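Local coordinates for CRISPR-associated endonuclease Cas3-HD (Methanocaldococcus jannaschii, PDB 3S4L), which cleaves single-stranded DNA in a magnesium-dependent reaction, and single-stranded RNA without needing cations, as the HD nuclease of CRISPR interference, at residues Y98-L103 with I185-E190. Sequence-based numbering, arbitrary orientation.
Sequences YTYHIL and IRFVIE
Phe187 reaches from helix 181-197 to the base of Tyr100 on helix 91-107, and this pair carries most of the contact between residues 98-103 and 185-190. The leading corner of the phenylalanine ring does the touching: its CZ lies 3.4 Å from Tyr100 CB, and CE1 comes to 3.6 Å from Tyr100 CG. CE1 thus sits over one face of the tyrosine ring, displaced toward the rim nearest the backbone, well away from the phenolic OH. With the centroids 5.1 Å apart and the planes inclined at 44°, the rings meet obliquely.

Phe187 holds CG anti to the backbone N (chi1 174°), and Tyr100 has the same torsion, which sends each ring off beside its own carbonyl carbon. The backbones stay well apart, the nearest CA atoms, those of Tyr100 and Phe187, being 9.5 Å from each other, so that side chains make the contact; the Phe187 side chain reaches about half-way across, its CZ meeting the CB of Tyr100. His101 completes an aromatic cluster. Its ring is tilted by 46° to that of Phe187, with centroids 5.9 Å apart, while Tyr100 CD1 lies above the centre of one imidazole face.

Further out, Tyr97 meets the imidazole edge-to-face, and Ala113 and Ala117 of helix 110-121 pack against Tyr100. On the other helix, Val188 and Ile189 rest on Val145 of helix 142-149. The cluster thus links two helices of the predominantly helical HD domain near its surface, with the Phe187 side chain about 12 Å from that of His123, a ligand of the catalytic metal. Only 124 Å² is buried between the segments, and their cohesion comes from dispersion and ring packing, without hydrogen bonds or salt bridges between them.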
loop_
_atom_site.group_PDB
_atom_site.type_symbol
_atom_site.label_atom_id
_atom_site.label_comp_id
_atom_site.label_asym_id
_atom_site.label_seq_id
_atom_site.Cartn_x
_atom_site.Cartn_y
_atom_site.Cartn_z
ATOM N N TYR A 98 5.672 3.838 -0.994
ATOM C CA TYR A 98 6.387 2.922 -1.884
ATOM C C TYR A 98 5.491 2.386 -3.010
ATOM O O TYR A 98 5.945 2.147 -4.137
ATOM C CB TYR A 98 7.027 1.773 -1.112
ATOM C CG TYR A 98 8.231 2.211 -0.347
ATOM C CD1 TYR A 98 9.424 2.490 -1.006
ATOM C CD2 TYR A 98 8.178 2.369 1.037
ATOM C CE1 TYR A 98 10.544 2.924 -0.301
ATOM C CE2 TYR A 98 9.297 2.779 1.755
ATOM C CZ TYR A 98 10.464 3.058 1.079
ATOM O OH TYR A 98 11.551 3.461 1.787
ATOM N N THR A 99 4.216 2.197 -2.695
ATOM C CA THR A 99 3.281 1.674 -3.678
ATOM C C THR A 99 3.192 2.647 -4.828
ATOM O O THR A 99 3.231 2.260 -5.995
ATOM C CB THR A 99 1.889 1.447 -3.071
ATOM O OG1 THR A 99 1.969 0.405 -2.090
ATOM C CG2 THR A 99 0.886 1.056 -4.153
ATOM N N TYR A 100 3.081 3.924 -4.495
ATOM C CA TYR A 100 2.934 4.925 -5.524
ATOM C C TYR A 100 4.121 4.902 -6.491
ATOM O O TYR A 100 3.935 4.863 -7.710
ATOM C CB TYR A 100 2.791 6.316 -4.916
ATOM C CG TYR A 100 2.748 7.365 -5.992
ATOM C CD1 TYR A 100 3.904 8.014 -6.409
ATOM C CD2 TYR A 100 1.554 7.681 -6.620
ATOM C CE1 TYR A 100 3.863 8.984 -7.426
ATOM C CE2 TYR A 100 1.498 8.634 -7.630
ATOM C CZ TYR A 100 2.655 9.284 -8.026
ATOM O OH TYR A 100 2.590 10.232 -9.022
ATOM N N HIS A 101 5.340 4.960 -5.964
ATOM C CA HIS A 101 6.501 5.063 -6.862
ATOM C C HIS A 101 6.679 3.802 -7.694
ATOM O O HIS A 101 7.003 3.860 -8.874
ATOM C CB HIS A 101 7.785 5.421 -6.110
ATOM C CG HIS A 101 7.757 6.795 -5.538
ATOM N ND1 HIS A 101 7.852 7.924 -6.322
ATOM C CD2 HIS A 101 7.589 7.229 -4.267
ATOM C CE1 HIS A 101 7.764 8.996 -5.553
ATOM N NE2 HIS A 101 7.603 8.600 -4.301
ATOM N N ILE A 102 6.428 2.661 -7.073
ATOM C CA ILE A 102 6.524 1.409 -7.789
ATOM C C ILE A 102 5.435 1.303 -8.868
ATOM O O ILE A 102 5.732 0.881 -9.977
ATOM C CB ILE A 102 6.548 0.216 -6.832
ATOM C CG1 ILE A 102 7.933 0.143 -6.185
ATOM C CG2 ILE A 102 6.245 -1.091 -7.587
ATOM C CD1 ILE A 102 7.920 -0.347 -4.779
ATOM N N LEU A 103 4.203 1.730 -8.580
ATOM C CA LEU A 103 3.157 1.706 -9.608
ATOM C C LEU A 103 3.488 2.628 -10.776
ATOM O O LEU A 103 3.251 2.289 -11.937
ATOM C CB LEU A 103 1.784 2.055 -9.030
ATOM C CG LEU A 103 1.124 1.007 -8.125
ATOM C CD1 LEU A 103 -0.171 1.579 -7.525
ATOM C CD2 LEU A 103 0.856 -0.280 -8.919
ATOM N N ILE A 185 6.631 12.068 4.530
ATOM C CA ILE A 185 5.713 13.071 5.050
ATOM C C ILE A 185 5.183 13.965 3.927
ATOM O O ILE A 185 3.973 14.161 3.788
ATOM C CB ILE A 185 6.407 13.917 6.152
ATOM C CG1 ILE A 185 6.536 13.098 7.446
ATOM C CG2 ILE A 185 5.687 15.261 6.387
ATOM C CD1 ILE A 185 7.411 13.774 8.520
ATOM N N ARG A 186 6.092 14.497 3.119
ATOM C CA ARG A 186 5.723 15.390 2.023
ATOM C C ARG A 186 4.792 14.674 1.062
ATOM O O ARG A 186 3.761 15.222 0.654
ATOM C CB ARG A 186 6.978 15.848 1.270
ATOM C CG ARG A 186 7.282 17.316 1.379
ATOM C CD ARG A 186 8.542 17.690 0.600
ATOM N NE ARG A 186 9.724 17.005 1.110
ATOM C CZ ARG A 186 10.443 17.424 2.144
ATOM N NH1 ARG A 186 10.106 18.543 2.779
ATOM N NH2 ARG A 186 11.497 16.724 2.543
ATOM N N PHE A 187 5.160 13.448 0.689
ATOM C CA PHE A 187 4.303 12.668 -0.196
ATOM C C PHE A 187 2.915 12.454 0.379
ATOM O O PHE A 187 1.914 12.699 -0.292
ATOM C CB PHE A 187 4.902 11.300 -0.546
ATOM C CG PHE A 187 3.962 10.449 -1.343
ATOM C CD1 PHE A 187 3.787 10.672 -2.694
ATOM C CD2 PHE A 187 3.215 9.465 -0.733
ATOM C CE1 PHE A 187 2.897 9.909 -3.425
ATOM C CE2 PHE A 187 2.336 8.704 -1.453
ATOM C CZ PHE A 187 2.173 8.927 -2.804
ATOM N N VAL A 188 2.848 11.978 1.616
ATOM C CA VAL A 188 1.553 11.689 2.224
ATOM C C VAL A 188 0.664 12.937 2.393
ATOM O O VAL A 188 -0.530 12.898 2.102
ATOM C CB VAL A 188 1.695 10.947 3.566
ATOM C CG1 VAL A 188 0.314 10.633 4.115
ATOM C CG2 VAL A 188 2.530 9.665 3.380
ATOM N N ILE A 189 1.243 14.041 2.850
ATOM C CA ILE A 189 0.494 15.288 2.914
ATOM C C ILE A 189 -0.079 15.613 1.541
ATOM O O ILE A 189 -1.281 15.866 1.400
ATOM C CB ILE A 189 1.389 16.457 3.395
ATOM C CG1 ILE A 189 1.718 16.291 4.876
ATOM C CG2 ILE A 189 0.706 17.810 3.150
ATOM C CD1 ILE A 189 2.748 17.272 5.387
ATOM N N GLU A 190 0.785 15.592 0.528
ATOM C CA GLU A 190 0.375 15.877 -0.847
ATOM C C GLU A 190 -0.732 14.929 -1.294
ATOM O O GLU A 190 -1.607 15.302 -2.074
ATOM C CB GLU A 190 1.577 15.777 -1.794
ATOM C CG GLU A 190 1.428 16.565 -3.088
ATOM C CD GLU A 190 2.589 16.355 -4.053
ATOM O OE1 GLU A 190 2.641 17.064 -5.087
ATOM O OE2 GLU A 190 3.444 15.479 -3.783
#